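HD domain-containing protein (Aquifex aeolicus, PDB 2HEK) is of unknown function but may be a dGTPase, with a zinc-binding HD domain and GDP bound far from its active site. Local coordinates at residues D24-Q29 against N251-N256; L82-G87 against R136-K141; I113-I118 against T247-F252. One frame throughout, in Å; residues are numbered along the deposited sequence.

Contact 1: residues D24-Q29 against N251-N256; sequences DSFPFQ and NFLRLN. With GDP (guanosine-5'-diphosphate), chain H.
F26 and P27, in the first turn of helix 26-29, receive a single side chain from 251-256, that of L253. Just ahead of it in the chain, F252 takes no part and stacks its ring on F108. L253 then points toward helix 26-29 and splits its contact between two neighbours. Its CB lies in the plane of the F26 ring, 3.8 Å from CE2, so the phenylalanine offers an edge and not a face. The fork of the leucine finishes the job: CD1 stays beside F26 CE2 as well, while CD2 sits 4.0 Å from P27 CB. F26 gets there because its CG is anti to the backbone N (chi1 170°), which carries the ring edge across to the leucine. Further on, R254 points away, L255 O accepts from R30 NH2, and N256 caps the next helix through OD1, which takes the amide of F259. The far side of 24-29 holds guanine. D24 OD1 accepts from GDP N1 at 2.9 Å (158°) and, weakly, from GDP N2 at 3.3 Å, while Q29 NE2 donates to GDP O6 at 2.9 Å (155°). The Q29 amide is kept from flipping, with NE2 also giving to I23 O and OE1 bonded to R32 NH1. Replacing D24 with an alanine removes the carboxylate, and guanine N1 and N2 would probably lose their shared acceptor, as R280 of the second subunit would its weak ionic partner. One acceptor facing two base N-H groups, with an amide N-H on O6, reads guanine's Watson-Crick edge and would not suit adenine, whereas the contact of the same segment with L253 is apolar packing.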
loop_
_atom_site.group_PDB
_atom_site.type_symbol
_atom_site.label_atom_id
_atom_site.label_comp_id
_atom_site.label_asym_id
_atom_site.label_seq_id
_atom_site.Cartn_x
_atom_site.Cartn_y
_atom_site.Cartn_z
ATOM N N ASP A 24 22.152 -23.079 0.770
ATOM C CA ASP A 24 22.287 -24.079 1.819
ATOM C C ASP A 24 23.700 -24.225 2.408
ATOM O O ASP A 24 23.878 -24.870 3.437
ATOM C CB ASP A 24 21.710 -25.418 1.331
ATOM C CG ASP A 24 20.188 -25.346 1.119
ATOM O OD1 ASP A 24 19.507 -24.655 1.908
ATOM O OD2 ASP A 24 19.671 -25.951 0.149
ATOM N N SER A 25 24.702 -23.607 1.807
ATOM C CA SER A 25 26.089 -23.744 2.359
ATOM C C SER A 25 26.269 -22.929 3.616
ATOM O O SER A 25 25.559 -21.930 3.827
ATOM C CB SER A 25 27.121 -23.334 1.317
ATOM O OG SER A 25 27.067 -21.935 1.105
ATOM N N PHE A 26 27.202 -23.344 4.471
ATOM C CA PHE A 26 27.480 -22.645 5.714
ATOM C C PHE A 26 27.886 -21.162 5.545
ATOM O O PHE A 26 27.435 -20.327 6.310
ATOM C CB PHE A 26 28.530 -23.411 6.544
ATOM C CG PHE A 26 29.061 -22.645 7.727
ATOM C CD1 PHE A 26 28.542 -22.865 9.006
ATOM C CD2 PHE A 26 30.096 -21.730 7.575
ATOM C CE1 PHE A 26 29.043 -22.157 10.119
ATOM C CE2 PHE A 26 30.594 -21.005 8.674
ATOM C CZ PHE A 26 30.069 -21.216 9.943
ATOM N N PRO A 27 28.771 -20.826 4.581
ATOM C CA PRO A 27 29.095 -19.379 4.463
ATOM C C PRO A 27 27.888 -18.491 4.071
ATOM O O PRO A 27 27.839 -17.316 4.452
ATOM C CB PRO A 27 30.154 -19.344 3.361
ATOM C CG PRO A 27 30.759 -20.764 3.378
ATOM C CD PRO A 27 29.562 -21.641 3.638
ATOM N N PHE A 28 26.932 -19.039 3.332
ATOM C CA PHE A 28 25.725 -18.272 3.030
ATOM C C PHE A 28 24.790 -18.235 4.245
ATOM O O PHE A 28 24.229 -17.180 4.581
ATOM C CB PHE A 28 25.010 -18.770 1.765
ATOM C CG PHE A 28 23.977 -17.807 1.240
ATOM C CD1 PHE A 28 24.312 -16.880 0.245
ATOM C CD2 PHE A 28 22.677 -17.819 1.725
ATOM C CE1 PHE A 28 23.373 -15.961 -0.225
ATOM C CE2 PHE A 28 21.705 -16.919 1.224
ATOM C CZ PHE A 28 22.057 -15.995 0.254
ATOM N N GLN A 29 24.653 -19.354 4.941
ATOM C CA GLN A 29 23.769 -19.366 6.124
ATOM C C GLN A 29 24.248 -18.404 7.228
ATOM O O GLN A 29 23.438 -17.817 7.946
ATOM C CB GLN A 29 23.583 -20.795 6.681
ATOM C CG GLN A 29 22.814 -21.690 5.754
ATOM C CD GLN A 29 21.306 -21.399 5.763
ATOM O OE1 GLN A 29 20.748 -21.077 6.800
ATOM N NE2 GLN A 29 20.658 -21.531 4.622
ATOM N N ASN A 251 38.120 -18.152 10.885
ATOM C CA ASN A 251 38.134 -17.090 11.892
ATOM C C ASN A 251 37.368 -15.863 11.415
ATOM O O ASN A 251 36.922 -15.049 12.222
ATOM C CB ASN A 251 39.562 -16.700 12.276
ATOM C CG ASN A 251 40.218 -17.713 13.201
ATOM O OD1 ASN A 251 39.563 -18.309 14.058
ATOM N ND2 ASN A 251 41.519 -17.916 13.027
ATOM N N PHE A 252 37.253 -15.704 10.100
ATOM C CA PHE A 252 36.349 -14.695 9.569
ATOM C C PHE A 252 34.918 -15.224 9.667
ATOM O O PHE A 252 34.070 -14.547 10.209
ATOM C CB PHE A 252 36.691 -14.305 8.133
ATOM C CG PHE A 252 35.610 -13.511 7.474
ATOM C CD1 PHE A 252 35.476 -12.153 7.738
ATOM C CD2 PHE A 252 34.692 -14.131 6.644
ATOM C CE1 PHE A 252 34.448 -11.416 7.161
ATOM C CE2 PHE A 252 33.655 -13.402 6.067
ATOM C CZ PHE A 252 33.537 -12.046 6.325
ATOM N N LEU A 253 34.679 -16.448 9.188
ATOM C CA LEU A 253 33.349 -17.034 9.158
ATOM C C LEU A 253 32.674 -17.109 10.526
ATOM O O LEU A 253 31.447 -17.034 10.608
ATOM C CB LEU A 253 33.325 -18.389 8.438
ATOM C CG LEU A 253 33.594 -18.365 6.909
ATOM C CD1 LEU A 253 33.680 -19.786 6.378
ATOM C CD2 LEU A 253 32.548 -17.585 6.099
ATOM N N ARG A 254 33.454 -17.211 11.599
ATOM C CA ARG A 254 32.853 -17.250 12.931
ATOM C C ARG A 254 32.440 -15.878 13.459
ATOM O O ARG A 254 31.785 -15.784 14.489
ATOM C CB ARG A 254 33.752 -18.004 13.927
ATOM C CG ARG A 254 33.718 -19.513 13.662
ATOM C CD ARG A 254 34.399 -20.362 14.743
ATOM N NE ARG A 254 35.857 -20.500 14.575
ATOM C CZ ARG A 254 36.768 -19.749 15.196
ATOM N NH1 ARG A 254 36.404 -18.764 16.022
ATOM N NH2 ARG A 254 38.056 -19.975 14.976
ATOM N N LEU A 255 32.813 -14.815 12.759
ATOM C CA LEU A 255 32.385 -13.483 13.130
ATOM C C LEU A 255 30.938 -13.258 12.680
ATOM O O LEU A 255 30.675 -13.080 11.484
ATOM C CB LEU A 255 33.272 -12.433 12.467
ATOM C CG LEU A 255 34.707 -12.258 12.948
ATOM C CD1 LEU A 255 35.411 -11.319 11.990
ATOM C CD2 LEU A 255 34.749 -11.700 14.381
ATOM N N ASN A 256 30.015 -13.298 13.637
ATOM C CA ASN A 256 28.636 -12.839 13.426
ATOM C C ASN A 256 28.249 -11.824 14.528
ATOM O O ASN A 256 29.075 -11.531 15.412
ATOM C CB ASN A 256 27.654 -14.021 13.284
ATOM C CG ASN A 256 27.564 -14.888 14.546
ATOM O OD1 ASN A 256 27.648 -14.409 15.676
ATOM N ND2 ASN A 256 27.372 -16.176 14.345
HETATM P PB GDP H . 10.307 -29.015 1.986
HETATM O O1B GDP H . 8.914 -28.663 2.475
HETATM O O2B GDP H . 10.277 -30.400 1.366
HETATM O O3B GDP H . 10.737 -28.020 0.921
HETATM O O3A GDP H . 11.352 -29.009 3.235
HETATM P PA GDP H . 12.345 -27.765 3.557
HETATM O O1A GDP H . 13.260 -27.470 2.384
HETATM O O2A GDP H . 13.167 -27.987 4.807
HETATM O "O5'" GDP H . 11.302 -26.556 3.791
HETATM C "C5'" GDP H . 11.731 -25.228 4.058
HETATM C "C4'" GDP H . 10.998 -24.298 3.104
HETATM O "O4'" GDP H . 11.174 -22.971 3.591
HETATM C "C3'" GDP H . 11.564 -24.343 1.683
HETATM O "O3'" GDP H . 10.640 -24.919 0.746
HETATM C "C2'" GDP H . 11.878 -22.896 1.334
HETATM O "O2'" GDP H . 10.853 -22.363 0.495
HETATM C "C1'" GDP H . 11.877 -22.143 2.662
HETATM N N9 GDP H . 13.251 -21.836 3.175
HETATM C C8 GDP H . 13.562 -20.784 3.965
HETATM N N7 GDP H . 14.885 -20.738 4.278
HETATM C C5 GDP H . 15.464 -21.792 3.672
HETATM C C6 GDP H . 16.832 -22.353 3.570
HETATM O O6 GDP H . 17.786 -21.824 4.152
HETATM N N1 GDP H . 17.013 -23.462 2.839
HETATM C C2 GDP H . 16.007 -24.094 2.195
HETATM N N2 GDP H . 16.268 -25.214 1.477
HETATM N N3 GDP H . 14.725 -23.644 2.243
HETATM C C4 GDP H . 14.390 -22.519 2.949
#

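Contact 2: residues L82-G87 against R136-K141; sequences LLHDLG and RITLGK
T138 OG1 is hydrogen-bonded to A80 O, and H84 closes in on this hydroxyl oxygen, T138 OG1, with its CA at 3.3 Å and its ring carbon CD2 at 3.2 Å. T138 is buried, and the hydroxyl finds its partner in A80 O, in the last turn of helix 74-82, which leads to 82-87. The side chains of H84 and T138 pass each other at a slant. With CG anti to the backbone N (chi1 -168°), H84 carries its ring over to helix 128-139. NE2 lies 3.1 Å from T138 O, yet the angle is too poor for a hydrogen bond. The helix stops there in a Schellman motif: K141 N bonds R136 O at 2.9 Å, G140 N bonds I137 O at 3.2 Å, and G140 takes a positive phi. Across from it, L83 to L86 form a type I turn, closed by L86 N on L83 O at 3.1 Å. In this turn H84 and D85 are consistent with the His-Asp pair that names the HD family. D85 points away from T138 and binds zinc with H54 and D161, and R51 holds its OD2; H84 comes within about 4 Å of the metal, nearest atoms. I154 and T155 of helix 145-155 back H84, T109 of helix 108-115 packs on T138, and helix 51-69 meets L82 and D85.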
loop_
_atom_site.group_PDB
_atom_site.type_symbol
_atom_site.label_atom_id
_atom_site.label_comp_id
_atom_site.label_asym_id
_atom_site.label_seq_id
_atom_site.Cartn_x
_atom_site.Cartn_y
_atom_site.Cartn_z
ATOM N N LEU A 82 23.732 -12.844 -5.912
ATOM C CA LEU A 82 23.527 -13.692 -4.728
ATOM C C LEU A 82 24.707 -13.738 -3.726
ATOM O O LEU A 82 24.496 -13.698 -2.492
ATOM C CB LEU A 82 23.147 -15.107 -5.191
ATOM C CG LEU A 82 22.678 -16.089 -4.102
ATOM C CD1 LEU A 82 21.281 -15.677 -3.520
ATOM C CD2 LEU A 82 22.646 -17.554 -4.645
ATOM N N LEU A 83 25.954 -13.774 -4.235
ATOM C CA LEU A 83 27.108 -13.990 -3.355
ATOM C C LEU A 83 27.806 -12.698 -2.965
ATOM O O LEU A 83 28.833 -12.714 -2.291
ATOM C CB LEU A 83 28.095 -14.955 -4.038
ATOM C CG LEU A 83 27.454 -16.289 -4.465
ATOM C CD1 LEU A 83 28.471 -17.150 -5.180
ATOM C CD2 LEU A 83 26.885 -17.056 -3.259
ATOM N N HIS A 84 27.226 -11.573 -3.389
ATOM C CA HIS A 84 27.838 -10.262 -3.211
ATOM C C HIS A 84 28.221 -9.926 -1.782
ATOM O O HIS A 84 29.168 -9.203 -1.568
ATOM C CB HIS A 84 26.914 -9.164 -3.734
ATOM C CG HIS A 84 27.580 -7.825 -3.838
ATOM N ND1 HIS A 84 27.358 -6.811 -2.930
ATOM C CD2 HIS A 84 28.471 -7.338 -4.734
ATOM C CE1 HIS A 84 28.081 -5.752 -3.264
ATOM N NE2 HIS A 84 28.762 -6.045 -4.358
ATOM N N ASP A 85 27.457 -10.416 -0.807
ATOM C CA ASP A 85 27.686 -10.146 0.613
ATOM C C ASP A 85 28.484 -11.216 1.404
ATOM O O ASP A 85 28.625 -11.093 2.629
ATOM C CB ASP A 85 26.315 -9.983 1.311
ATOM C CG ASP A 85 25.766 -8.564 1.260
ATOM O OD1 ASP A 85 26.226 -7.718 0.473
ATOM O OD2 ASP A 85 24.844 -8.279 2.048
ATOM N N LEU A 86 29.000 -12.252 0.752
ATOM C CA LEU A 86 29.648 -13.351 1.498
ATOM C C LEU A 86 30.783 -12.891 2.406
ATOM O O LEU A 86 31.011 -13.471 3.475
ATOM C CB LEU A 86 30.164 -14.431 0.562
ATOM C CG LEU A 86 29.181 -15.355 -0.154
ATOM C CD1 LEU A 86 29.993 -16.279 -1.075
ATOM C CD2 LEU A 86 28.426 -16.196 0.843
ATOM N N GLY A 87 31.482 -11.840 1.992
ATOM C CA GLY A 87 32.613 -11.330 2.732
ATOM C C GLY A 87 32.309 -10.170 3.696
ATOM O O GLY A 87 33.232 -9.529 4.179
ATOM N N ARG A 136 35.150 -11.001 -10.164
ATOM C CA ARG A 136 35.389 -9.625 -10.626
ATOM C C ARG A 136 34.097 -8.829 -10.727
ATOM O O ARG A 136 34.046 -7.682 -10.328
ATOM C CB ARG A 136 36.102 -9.633 -11.997
ATOM C CG ARG A 136 37.591 -9.978 -11.864
ATOM C CD ARG A 136 38.425 -9.657 -13.127
ATOM N NE ARG A 136 38.058 -10.499 -14.262
ATOM C CZ ARG A 136 38.571 -11.722 -14.464
ATOM N NH1 ARG A 136 39.424 -12.247 -13.604
ATOM N NH2 ARG A 136 38.208 -12.423 -15.497
ATOM N N ILE A 137 33.081 -9.446 -11.311
ATOM C CA ILE A 137 31.780 -8.846 -11.495
ATOM C C ILE A 137 31.202 -8.454 -10.124
ATOM O O ILE A 137 30.787 -7.301 -9.913
ATOM C CB ILE A 137 30.856 -9.802 -12.276
ATOM C CG1 ILE A 137 31.312 -9.845 -13.740
ATOM C CG2 ILE A 137 29.312 -9.382 -12.178
ATOM C CD1 ILE A 137 30.835 -11.038 -14.475
ATOM N N THR A 138 31.242 -9.386 -9.180
ATOM C CA THR A 138 30.676 -9.108 -7.875
ATOM C C THR A 138 31.469 -8.073 -7.069
ATOM O O THR A 138 30.895 -7.374 -6.239
ATOM C CB THR A 138 30.381 -10.384 -7.043
ATOM O OG1 THR A 138 29.263 -10.103 -6.185
ATOM C CG2 THR A 138 31.597 -10.825 -6.208
ATOM N N LEU A 139 32.775 -7.957 -7.307
ATOM C CA LEU A 139 33.557 -6.978 -6.559
ATOM C C LEU A 139 33.603 -5.631 -7.230
ATOM O O LEU A 139 34.230 -4.711 -6.710
ATOM C CB LEU A 139 34.988 -7.459 -6.328
ATOM C CG LEU A 139 35.151 -8.765 -5.576
ATOM C CD1 LEU A 139 36.636 -9.092 -5.484
ATOM C CD2 LEU A 139 34.536 -8.661 -4.214
ATOM N N GLY A 140 32.972 -5.510 -8.384
ATOM C CA GLY A 140 33.093 -4.285 -9.185
ATOM C C GLY A 140 34.513 -4.024 -9.722
ATOM O O GLY A 140 34.953 -2.872 -9.787
ATOM N N LYS A 141 35.236 -5.087 -10.093
ATOM C CA LYS A 141 36.568 -4.941 -10.713
ATOM C C LYS A 141 36.667 -5.623 -12.086
ATOM O O LYS A 141 37.481 -6.524 -12.266
ATOM C CB LYS A 141 37.645 -5.485 -9.780
ATOM C CG LYS A 141 37.501 -5.018 -8.372
ATOM C CD LYS A 141 38.844 -4.811 -7.736
ATOM C CE LYS A 141 38.729 -3.893 -6.522
ATOM N NZ LYS A 141 40.007 -3.175 -6.245
#

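Contact 3: residues I113-I118 against T247-F252; sequences IKETEI and TDINNF
E115 and I249, the latter at the approach to helix 250-253, are the closest residues of the two backbones, their CA atoms 7.2 Å apart. Both side chains point across the gap. The glutamate chain runs extended beyond CG and brings OE1 to 3.8 Å from I249 CB as the two side chains cross at a slant. I249 CG2 also reaches the backbone, 4.0 Å from E115 O, and meets T116 CG2 methyl to methyl at 4.2 Å, where the threonine and isoleucine cross at about a right angle. A water bridges the two segments: it donates to E115 OE1 at 3.2 Å and accepts from I249 N at 3.3 Å. The same carboxylate oxygen forms a salt bridge with R111 NH2, which also gives a weak hydrogen bond to T247 O, so this arginine ties both segments together. Residues 113-118 join two helices, while 247-252 leads into one. T116 is the N-cap of helix 117-123, its OG1 accepting weakly from I118 N at 3.3 Å and also bonded to V112 O. With OG1 between the backbone N and the carbonyl carbon (chi1 65°), the hydroxyl serves the two helices while the methyl is turned to I249. On the other side D248 OD1 takes N250 N in a long, weak capping bond of 3.5 Å. Helix 108-115 belongs to the HD domain and helix 250-253 to the HD-associated region, and I249 is pressed into the former, against F108, R111 and V112. T116 also touches P27, and next to it E117 OE2 accepts from F26 N at the start of helix 26-29.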
loop_
_atom_site.group_PDB
_atom_site.type_symbol
_atom_site.label_atom_id
_atom_site.label_comp_id
_atom_site.label_asym_id
_atom_site.label_seq_id
_atom_site.Cartn_x
_atom_site.Cartn_y
_atom_site.Cartn_z
ATOM N N ILE A 113 34.503 -17.130 -1.405
ATOM C CA ILE A 113 34.154 -17.857 -2.634
ATOM C C ILE A 113 35.213 -18.909 -3.001
ATOM O O ILE A 113 34.857 -19.997 -3.461
ATOM C CB ILE A 113 33.973 -16.879 -3.794
ATOM C CG1 ILE A 113 32.690 -16.060 -3.620
ATOM C CG2 ILE A 113 33.934 -17.616 -5.127
ATOM C CD1 ILE A 113 32.668 -14.778 -4.424
ATOM N N LYS A 114 36.493 -18.590 -2.805
ATOM C CA LYS A 114 37.573 -19.464 -3.271
ATOM C C LYS A 114 38.043 -20.494 -2.249
ATOM O O LYS A 114 38.487 -21.588 -2.642
ATOM C CB LYS A 114 38.739 -18.618 -3.757
ATOM C CG LYS A 114 38.452 -17.980 -5.131
ATOM C CD LYS A 114 39.615 -17.099 -5.585
ATOM C CE LYS A 114 39.414 -16.642 -7.031
ATOM N NZ LYS A 114 40.537 -15.741 -7.500
ATOM N N GLU A 115 37.919 -20.168 -0.958
ATOM C CA GLU A 115 38.484 -20.977 0.127
ATOM C C GLU A 115 37.473 -21.812 0.936
ATOM O O GLU A 115 37.848 -22.414 1.954
ATOM C CB GLU A 115 39.321 -20.094 1.075
ATOM C CG GLU A 115 40.449 -19.279 0.386
ATOM C CD GLU A 115 41.166 -18.297 1.315
ATOM O OE1 GLU A 115 41.233 -18.513 2.549
ATOM O OE2 GLU A 115 41.686 -17.286 0.807
ATOM N N THR A 116 36.205 -21.862 0.504
ATOM C CA THR A 116 35.196 -22.663 1.208
ATOM C C THR A 116 34.477 -23.569 0.215
ATOM O O THR A 116 34.787 -23.535 -0.985
ATOM C CB THR A 116 34.142 -21.748 1.908
ATOM O OG1 THR A 116 33.410 -21.035 0.908
ATOM C CG2 THR A 116 34.812 -20.758 2.884
ATOM N N GLU A 117 33.484 -24.335 0.683
ATOM C CA GLU A 117 32.644 -25.169 -0.193
ATOM C C GLU A 117 31.993 -24.395 -1.333
ATOM O O GLU A 117 31.598 -24.995 -2.322
ATOM C CB GLU A 117 31.566 -25.941 0.608
ATOM C CG GLU A 117 30.706 -25.063 1.544
ATOM C CD GLU A 117 29.555 -25.825 2.258
ATOM O OE1 GLU A 117 28.956 -26.753 1.629
ATOM O OE2 GLU A 117 29.248 -25.491 3.443
ATOM N N ILE A 118 31.841 -23.067 -1.196
ATOM C CA ILE A 118 31.275 -22.263 -2.301
ATOM C C ILE A 118 31.997 -22.574 -3.622
ATOM O O ILE A 118 31.367 -22.774 -4.647
ATOM C CB ILE A 118 31.324 -20.728 -2.016
ATOM C CG1 ILE A 118 30.491 -20.368 -0.777
ATOM C CG2 ILE A 118 30.888 -19.902 -3.236
ATOM C CD1 ILE A 118 29.037 -20.659 -0.926
ATOM N N THR A 247 44.381 -15.552 8.489
ATOM C CA THR A 247 44.925 -16.514 7.527
ATOM C C THR A 247 44.012 -17.739 7.396
ATOM O O THR A 247 43.809 -18.236 6.288
ATOM C CB THR A 247 46.424 -16.915 7.789
ATOM O OG1 THR A 247 46.573 -17.497 9.089
ATOM C CG2 THR A 247 47.347 -15.692 7.661
ATOM N N ASP A 248 43.457 -18.209 8.514
ATOM C CA ASP A 248 42.389 -19.219 8.475
ATOM C C ASP A 248 41.017 -18.522 8.268
ATOM O O ASP A 248 40.597 -17.711 9.102
ATOM C CB ASP A 248 42.371 -20.038 9.767
ATOM C CG ASP A 248 41.441 -21.242 9.692
ATOM O OD1 ASP A 248 40.918 -21.548 8.595
ATOM O OD2 ASP A 248 41.230 -21.901 10.736
ATOM N N ILE A 249 40.348 -18.844 7.156
ATOM C CA ILE A 249 39.072 -18.200 6.759
ATOM C C ILE A 249 37.937 -18.467 7.755
ATOM O O ILE A 249 36.976 -17.689 7.833
ATOM C CB ILE A 249 38.644 -18.579 5.298
ATOM C CG1 ILE A 249 37.536 -17.654 4.759
ATOM C CG2 ILE A 249 38.233 -20.048 5.192
ATOM C CD1 ILE A 249 37.990 -16.272 4.455
ATOM N N ASN A 250 38.056 -19.558 8.512
ATOM C CA ASN A 250 37.085 -19.897 9.541
ATOM C C ASN A 250 37.027 -18.881 10.672
ATOM O O ASN A 250 35.996 -18.756 11.337
ATOM C CB ASN A 250 37.338 -21.294 10.096
ATOM C CG ASN A 250 37.076 -22.375 9.079
ATOM O OD1 ASN A 250 36.196 -22.248 8.214
ATOM N ND2 ASN A 250 37.848 -23.455 9.164
ATOM N N ASN A 251 38.120 -18.152 10.885
ATOM C CA ASN A 251 38.134 -17.090 11.892
ATOM C C ASN A 251 37.368 -15.863 11.415
ATOM O O ASN A 251 36.922 -15.049 12.222
ATOM C CB ASN A 251 39.562 -16.700 12.276
ATOM C CG ASN A 251 40.218 -17.713 13.201
ATOM O OD1 ASN A 251 39.563 -18.309 14.058
ATOM N ND2 ASN A 251 41.519 -17.916 13.027
ATOM N N PHE A 252 37.253 -15.704 10.100
ATOM C CA PHE A 252 36.349 -14.695 9.569
ATOM C C PHE A 252 34.918 -15.224 9.667
ATOM O O PHE A 252 34.070 -14.547 10.209
ATOM C CB PHE A 252 36.691 -14.305 8.133
ATOM C CG PHE A 252 35.610 -13.511 7.474
ATOM C CD1 PHE A 252 35.476 -12.153 7.738
ATOM C CD2 PHE A 252 34.692 -14.131 6.644
ATOM C CE1 PHE A 252 34.448 -11.416 7.161
ATOM C CE2 PHE A 252 33.655 -13.402 6.067
ATOM C CZ PHE A 252 33.537 -12.046 6.325
HETATM O O HOH W 1 41.525 -20.742 4.762
#

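How the contacts relate
From the N terminus, 24-29 opens the outermost loop, which contact 1 closes only at 251-256, after most of the helical core has been built. Contact 2 nests wholly inside it, joining the turn at 82-87 to the end of helix 128-139. Residues 113-118 lie within the loop of contact 2 but pair with 247-252 beyond it, so contacts 2 and 3 cross. Contacts 1 and 3 finish on the same stretch and share N251 and F252: helix 250-253 thus binds both the GDP-holding N-terminal turn and the HD helices. The F252 ring reaches on to contact 2, with CZ 3.3 Å from G87 O, next to the metal-site turn.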